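Local coordinates for DyP-type peroxidase (Pleurotus ostreatus PC15, PDB 6FSK), which probably catalyses the peroxide-driven oxidation of dyes and of manganese(II) with its heme b cofactor, as a dye-decolorizing peroxidase, at residues A39-H44 / A73-S78; I45-G50 / P473-L478. The protein carries 1 engineered substitution. One frame throughout, in Å; residues are numbered along the deposited sequence.

Interaction 1: A39-H44 / A73-S78; sequences AHFIPH and AAVNVS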
ATOM      1  N   ALA A  39       5.595  -1.525  29.030  1.00 18.35           N
ATOM      2  CA  ALA A  39       5.360  -0.257  29.742  1.00 17.68           C
ATOM      3  C   ALA A  39       6.341   0.838  29.554  1.00 19.00           C
ATOM      4  O   ALA A  39       6.006   2.014  29.567  1.00 20.59           O
ATOM      5  CB  ALA A  39       5.185  -0.568  31.235  1.00 21.96           C
ATOM      6  N   HIS A  40       7.605   0.466  29.354  1.00 17.82           N
ATOM      7  CA  HIS A  40       8.624   1.364  29.079  1.00 18.33           C
ATOM      8  C   HIS A  40       8.693   1.785  27.631  1.00 16.31           C
ATOM      9  O   HIS A  40       9.194   2.846  27.333  1.00 17.36           O
ATOM     10  CB  HIS A  40       9.953   0.741  29.470  1.00 21.13           C
ATOM     11  CG  HIS A  40      10.085   0.622  30.944  1.00 25.54           C
ATOM     12  ND1 HIS A  40       9.881  -0.557  31.614  1.00 31.44           N
ATOM     13  CD2 HIS A  40      10.250   1.584  31.884  1.00 29.40           C
ATOM     14  CE1 HIS A  40      10.002  -0.334  32.914  1.00 29.87           C
ATOM     15  NE2 HIS A  40      10.208   0.957  33.099  1.00 30.00           N
ATOM     16  N   PHE A  41       8.214   0.924  26.734  1.00 17.77           N
ATOM     17  CA  PHE A  41       8.178   1.214  25.301  1.00 16.41           C
ATOM     18  C   PHE A  41       7.080   2.227  24.950  1.00 16.35           C
ATOM     19  O   PHE A  41       7.313   3.109  24.133  1.00 15.56           O
ATOM     20  CB  PHE A  41       7.949  -0.090  24.549  1.00 15.60           C
ATOM     21  CG  PHE A  41       7.845   0.050  23.018  1.00 15.71           C
ATOM     22  CD1 PHE A  41       8.665   0.892  22.302  1.00 18.89           C
ATOM     23  CD2 PHE A  41       6.914  -0.675  22.382  1.00 19.66           C
ATOM     24  CE1 PHE A  41       8.570   0.972  20.915  1.00 19.42           C
ATOM     25  CE2 PHE A  41       6.824  -0.631  20.989  1.00 18.04           C
ATOM     26  CZ  PHE A  41       7.618   0.254  20.303  1.00 16.99           C
ATOM     27  N   ILE A  42       5.910   2.108  25.548  1.00 16.97           N
ATOM     28  CA  ILE A  42       4.757   2.862  25.097  1.00 16.77           C
ATOM     29  C   ILE A  42       4.961   4.370  25.017  1.00 16.25           C
ATOM     30  O   ILE A  42       4.563   5.021  24.054  1.00 15.43           O
ATOM     31  CB  ILE A  42       3.484   2.440  25.901  1.00 17.69           C
ATOM     32  CG1 ILE A  42       3.021   1.066  25.506  1.00 20.06           C
ATOM     33  CG2 ILE A  42       2.337   3.489  25.727  1.00 20.10           C
ATOM     34  CD1 ILE A  42       2.125   0.390  26.526  1.00 22.11           C
ATOM     35  N   PRO A  43       5.652   5.022  25.984  1.00 17.44           N
ATOM     36  CA  PRO A  43       5.884   6.458  25.888  1.00 17.41           C
ATOM     37  C   PRO A  43       6.734   6.941  24.733  1.00 17.01           C
ATOM     38  O   PRO A  43       6.740   8.126  24.464  1.00 20.60           O
ATOM     39  CB  PRO A  43       6.568   6.811  27.239  1.00 19.17           C
ATOM     40  CG  PRO A  43       6.217   5.732  28.089  1.00 20.63           C
ATOM     41  CD  PRO A  43       6.078   4.490  27.284  1.00 19.03           C
ATOM     42  N   HIS A  44       7.459   6.022  24.047  1.00 16.56           N
ATOM     43  CA  HIS A  44       8.176   6.318  22.830  1.00 16.30           C
ATOM     44  C   HIS A  44       7.313   6.346  21.543  1.00 15.22           C
ATOM     45  O   HIS A  44       7.803   6.862  20.521  1.00 17.51           O
ATOM     46  CB  HIS A  44       9.206   5.232  22.589  1.00 18.19           C
ATOM     47  CG  HIS A  44      10.409   5.343  23.461  1.00 23.34           C
ATOM     48  ND1 HIS A  44      10.510   4.753  24.701  1.00 27.45           N
ATOM     49  CD2 HIS A  44      11.565   6.001  23.256  1.00 25.19           C
ATOM     50  CE1 HIS A  44      11.679   5.065  25.246  1.00 23.76           C
ATOM     51  NE2 HIS A  44      12.353   5.799  24.378  1.00 28.74           N
ATOM     52  N   ALA A  73      13.949   9.983  15.470  1.00 19.59           N
ATOM     53  CA  ALA A  73      13.155   9.099  14.633  1.00 16.80           C
ATOM     54  C   ALA A  73      11.899   8.726  15.410  1.00 16.91           C
ATOM     55  O   ALA A  73      11.882   8.686  16.652  1.00 16.76           O
ATOM     56  CB  ALA A  73      13.948   7.865  14.309  1.00 16.88           C
ATOM     57  N   ALA A  74      10.857   8.368  14.666  1.00 14.13           N
ATOM     58  CA  ALA A  74       9.557   8.064  15.218  1.00 12.86           C
ATOM     59  C   ALA A  74       9.272   6.591  15.137  1.00 15.34           C
ATOM     60  O   ALA A  74       9.715   5.922  14.186  1.00 13.17           O
ATOM     61  CB  ALA A  74       8.496   8.793  14.466  1.00 13.76           C
ATOM     62  N   VAL A  75       8.485   6.104  16.090  1.00 13.66           N
ATOM     63  CA  VAL A  75       8.288   4.656  16.191  1.00 13.51           C
ATOM     64  C   VAL A  75       6.838   4.309  16.345  1.00 12.30           C
ATOM     65  O   VAL A  75       6.064   5.017  17.063  1.00 12.09           O
ATOM     66  CB  VAL A  75       9.079   4.069  17.394  1.00 17.90           C
ATOM     67  CG1 VAL A  75       8.621   4.644  18.678  1.00 20.96           C
ATOM     68  CG2 VAL A  75       8.967   2.562  17.481  1.00 17.68           C
ATOM     69  N   ASN A  76       6.418   3.243  15.691  1.00 11.37           N
ATOM     70  CA  ASN A  76       5.066   2.676  15.839  1.00 11.06           C
ATOM     71  C   ASN A  76       5.231   1.150  16.016  1.00 11.13           C
ATOM     72  O   ASN A  76       6.341   0.564  15.856  1.00 11.15           O
ATOM     73  CB  ASN A  76       4.164   2.921  14.602  1.00 11.62           C
ATOM     74  CG  ASN A  76       3.334   4.210  14.661  1.00 12.26           C
ATOM     75  OD1 ASN A  76       2.369   4.314  13.896  1.00 13.12           O
ATOM     76  ND2 ASN A  76       3.674   5.169  15.545  1.00 12.34           N
ATOM     77  N   VAL A  77       4.147   0.461  16.367  1.00 10.38           N
ATOM     78  CA  VAL A  77       4.157  -0.953  16.691  1.00 10.68           C
ATOM     79  C   VAL A  77       2.873  -1.626  16.228  1.00 11.67           C
ATOM     80  O   VAL A  77       1.789  -0.999  16.327  1.00 11.25           O
ATOM     81  CB  VAL A  77       4.393  -1.262  18.211  1.00 11.31           C
ATOM     82  CG1 VAL A  77       3.169  -0.818  19.056  1.00 11.95           C
ATOM     83  CG2 VAL A  77       4.660  -2.752  18.427  1.00 12.17           C
ATOM     84  N   SER A  78       2.905  -2.878  15.750  1.00 10.47           N
ATOM     85  CA  SER A  78       1.722  -3.525  15.250  1.00 10.32           C
ATOM     86  C   SER A  78       1.849  -5.017  15.495  1.00 10.81           C
ATOM     87  O   SER A  78       2.977  -5.516  15.541  1.00 11.24           O
ATOM     88  CB  SER A  78       1.538  -3.134  13.776  1.00 10.79           C
ATOM     89  OG  SER A  78       0.229  -3.280  13.276  1.00 12.03           O
TER
HETATM   90  O   HOH W   1       8.098   8.075  18.139  1.00 14.59           O
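The first torsion of F41 sets CG trans to the main-chain N (chi1 178°), bringing the rim of the phenyl ring from the last part of helix 31-41 up to V75 and V77; the torsion of V75 (chi1 62°) seats CG1 between the backbone N and carbonyl carbon, facing H44, and puts CG2 against the ring. The case is a worked example of helix-on-sheet packing in the alpha+beta barrel domain of a DyP-type peroxidase, where a helix lies against strand 74-80 of the antiparallel sheet. The ring meets the strand with its edge. CE1 of F41 lies 3.8 Å from CG2 of V75, while CE2 of F41 comes to 3.7 Å from CB of V77, and CZ lies close to both valines. The two residues, next but one along the strand, thus offer their side chains on the same sheet face and take the far rim of one aromatic ring. F157 meets the same ring edge-to-face, and I153 of helix 144-156 also touches it. With an alanine here, V75 and V77 would probably lose the rim they pack against, opening a gap between this helix and the sheet and leaving F157 without its aromatic mate. H44, in the 3-10 turn that follows, adds CB at 4.0 Å from CG1 of V75. N76 turns from the helix, its ND2 giving V75 O a nearly straight bond of 2.8 Å (170° at the hydrogen), although the donor stands above the carbonyl plane. No direct hydrogen bond joins the two segments; a water does so instead, donating to H44 O at 2.7 Å and accepting from V75 N at 2.9 Å.

Interaction 2: I45-G50 / P473-L478; sequences IKTSAG and PSITAL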
ATOM      1  N   ILE A  45       6.095   5.852  21.597  1.00 14.33           N
ATOM      2  CA  ILE A  45       5.282   5.669  20.347  1.00 14.32           C
ATOM      3  C   ILE A  45       4.771   6.994  19.826  1.00 14.36           C
ATOM      4  O   ILE A  45       4.272   7.807  20.632  1.00 15.64           O
ATOM      5  CB  ILE A  45       4.157   4.681  20.583  1.00 14.32           C
ATOM      6  CG1 ILE A  45       4.741   3.326  20.888  1.00 16.49           C
ATOM      7  CG2 ILE A  45       3.195   4.566  19.378  1.00 13.65           C
ATOM      8  CD1 ILE A  45       3.767   2.305  21.348  1.00 21.65           C
ATOM      9  N   LYS A  46       4.964   7.265  18.532  1.00 12.04           N
ATOM     10  CA  LYS A  46       4.479   8.513  17.955  1.00 13.17           C
ATOM     11  C   LYS A  46       2.969   8.468  17.724  1.00 13.83           C
ATOM     12  O   LYS A  46       2.426   7.518  17.108  1.00 13.82           O
ATOM     13  CB  LYS A  46       5.157   8.720  16.618  1.00 14.13           C
ATOM     14  CG  LYS A  46       4.858  10.018  15.884  1.00 14.23           C
ATOM     15  CD  LYS A  46       5.274  11.284  16.639  1.00 18.78           C
ATOM     16  CE  LYS A  46       6.740  11.360  16.981  1.00 19.25           C
ATOM     17  NZ  LYS A  46       7.164  12.621  17.772  1.00 21.60           N
ATOM     18  N   THR A  47       2.273   9.445  18.260  1.00 12.60           N
ATOM     19  CA  THR A  47       0.828   9.589  17.995  1.00 12.25           C
ATOM     20  C   THR A  47       0.520  10.539  16.844  1.00 12.42           C
ATOM     21  O   THR A  47       1.337  11.315  16.387  1.00 11.69           O
ATOM     22  CB  THR A  47       0.076  10.067  19.273  1.00 13.33           C
ATOM     23  OG1 THR A  47       0.373  11.454  19.423  1.00 15.02           O
ATOM     24  CG2 THR A  47       0.467   9.250  20.416  1.00 15.09           C
ATOM     25  N   SER A  48      -0.754  10.501  16.409  1.00 13.03           N
ATOM     26  CA  SER A  48      -1.221  11.409  15.364  1.00 14.03           C
ATOM     27  C   SER A  48      -1.126  12.878  15.806  1.00 14.63           C
ATOM     28  O   SER A  48      -0.747  13.723  15.029  1.00 15.05           O
ATOM     29  CB  SER A  48      -2.646  11.115  14.975  1.00 15.13           C
ATOM     30  OG  SER A  48      -2.697   9.860  14.305  1.00 17.50           O
ATOM     31  N   ALA A  49      -1.425  13.099  17.080  1.00 14.91           N
ATOM     32  CA  ALA A  49      -1.168  14.424  17.658  1.00 15.52           C
ATOM     33  C   ALA A  49       0.276  14.844  17.591  1.00 16.15           C
ATOM     34  O   ALA A  49       0.618  16.032  17.347  1.00 16.05           O
ATOM     35  CB  ALA A  49      -1.695  14.469  19.079  1.00 16.12           C
ATOM     36  N   GLY A  50       1.173  13.894  17.816  1.00 15.72           N
ATOM     37  CA  GLY A  50       2.591  14.166  17.748  1.00 16.36           C
ATOM     38  C   GLY A  50       3.049  14.515  16.354  1.00 17.30           C
ATOM     39  O   GLY A  50       3.936  15.353  16.146  1.00 17.00           O
ATOM     40  N   PRO A 473      -2.540  -1.111  17.604  1.00 11.42           N
ATOM     41  CA  PRO A 473      -3.538  -0.747  18.570  1.00 11.84           C
ATOM     42  C   PRO A 473      -3.390   0.707  18.964  1.00 11.73           C
ATOM     43  O   PRO A 473      -2.373   1.391  18.760  1.00 12.31           O
ATOM     44  CB  PRO A 473      -3.243  -1.714  19.772  1.00 12.66           C
ATOM     45  CG  PRO A 473      -2.309  -2.771  19.184  1.00 13.68           C
ATOM     46  CD  PRO A 473      -1.520  -2.021  18.174  1.00 12.13           C
ATOM     47  N   SER A 474      -4.427   1.214  19.651  1.00 12.33           N
ATOM     48  CA  SER A 474      -4.352   2.544  20.219  1.00 13.18           C
ATOM     49  C   SER A 474      -3.436   2.593  21.424  1.00 13.63           C
ATOM     50  O   SER A 474      -3.088   1.551  21.958  1.00 13.86           O
ATOM     51  CB  SER A 474      -5.805   2.924  20.681  1.00 14.36           C
ATOM     52  OG  SER A 474      -6.099   2.241  21.926  1.00 14.94           O
ATOM     53  N   ILE A 475      -3.081   3.801  21.844  1.00 14.08           N
ATOM     54  CA  ILE A 475      -2.212   3.960  22.999  1.00 16.16           C
ATOM     55  C   ILE A 475      -2.898   3.383  24.250  1.00 16.17           C
ATOM     56  O   ILE A 475      -2.272   2.610  24.972  1.00 15.25           O
ATOM     57  CB  ILE A 475      -1.784   5.399  23.186  1.00 16.78           C
ATOM     58  CG1 ILE A 475      -1.058   5.993  21.924  1.00 17.19           C
ATOM     59  CG2 ILE A 475      -0.953   5.531  24.457  1.00 19.98           C
ATOM     60  CD1 ILE A 475       0.187   5.197  21.576  1.00 18.62           C
ATOM     61  N   THR A 476      -4.167   3.681  24.508  1.00 19.00           N
ATOM     62  CA  THR A 476      -4.768   3.062  25.704  1.00 19.79           C
ATOM     63  C   THR A 476      -4.924   1.531  25.578  1.00 18.61           C
ATOM     64  O   THR A 476      -4.844   0.841  26.581  1.00 18.27           O
ATOM     65  CB  THR A 476      -6.090   3.681  26.103  1.00 24.23           C
ATOM     66  OG1 THR A 476      -6.941   3.606  25.001  1.00 21.34           O
ATOM     67  CG2 THR A 476      -5.925   5.093  26.498  1.00 26.77           C
ATOM     68  N   ALA A 477      -5.098   0.959  24.368  1.00 14.74           N
ATOM     69  CA  ALA A 477      -5.089  -0.472  24.192  1.00 14.85           C
ATOM     70  C   ALA A 477      -3.731  -1.052  24.592  1.00 15.37           C
ATOM     71  O   ALA A 477      -3.685  -2.075  25.298  1.00 16.23           O
ATOM     72  CB  ALA A 477      -5.419  -0.904  22.781  1.00 15.18           C
ATOM     73  N   LEU A 478      -2.659  -0.427  24.135  1.00 14.77           N
ATOM     74  CA  LEU A 478      -1.317  -0.906  24.503  1.00 15.14           C
ATOM     75  C   LEU A 478      -1.137  -0.883  26.049  1.00 17.17           C
ATOM     76  O   LEU A 478      -0.556  -1.821  26.608  1.00 18.78           O
ATOM     77  CB  LEU A 478      -0.244  -0.149  23.809  1.00 15.58           C
ATOM     78  CG  LEU A 478      -0.221  -0.177  22.278  1.00 15.24           C
ATOM     79  CD1 LEU A 478       0.745   0.819  21.674  1.00 16.09           C
ATOM     80  CD2 LEU A 478       0.139  -1.547  21.816  1.00 14.94           C
TER
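I45 meets L478 tip to tip, CD1 of I45 lying 3.4 Å from CD1 of L478, tighter than usual for two methyl groups. The chain of I45 runs extended through CB-CG1 (chi2 171°), which carries CD1 to this point, while its other branch serves I475: CG2 of I45 rests 3.8 Å from CD1 of I475 as the two side chains pass in opposite senses. T47 completes the first shell, its methyl lying across the I475 chain, nearly perpendicular, with CG2 of T47 3.9 Å from CG1 of I475. The joint is wholly apolar. One layer further out, V77 of strand 74-80 touches both I45 and L478. Both segments run into helix starts, each with a hydroxyl N-cap. OG1 of T47 accepts from G50 N at 3.0 Å, and OG of S474 accepts from A477 N at 2.9 Å; N7, from the N-terminal part of the chain, also bonds to T476 N through OD1. Each hydroxyl satisfies an amide in the first turn of its helix, as hydroxyl N-caps commonly do, and the arrangement as a whole is the loop leading into one N-capped helix packing its aliphatic side chains on the first turn of another, beside the antiparallel sheet of a DyP-type peroxidase.

How the interactions relate
The centres of interactions 1 and 2 lie about 8 Å apart, and their segments alternate along the chain: 39-44, 45-50, 73-78, then 473-478 close to the C-terminus. Segments 39-44 and 45-50 are continuous, carrying the chain from helix 31-41 to helix 48-63, which strand 74-80 follows. Two probable hydrogen bonds tie the contacts together, K46 N with V75 O and N76 ND2 with K46 O. I42 packs against L478 as well. In the sheet, strand 74-80 is the antiparallel neighbour of strand 462-472, which leads into helix 475-481. Early and late chain thus close on one region, away from the heme-binding residues.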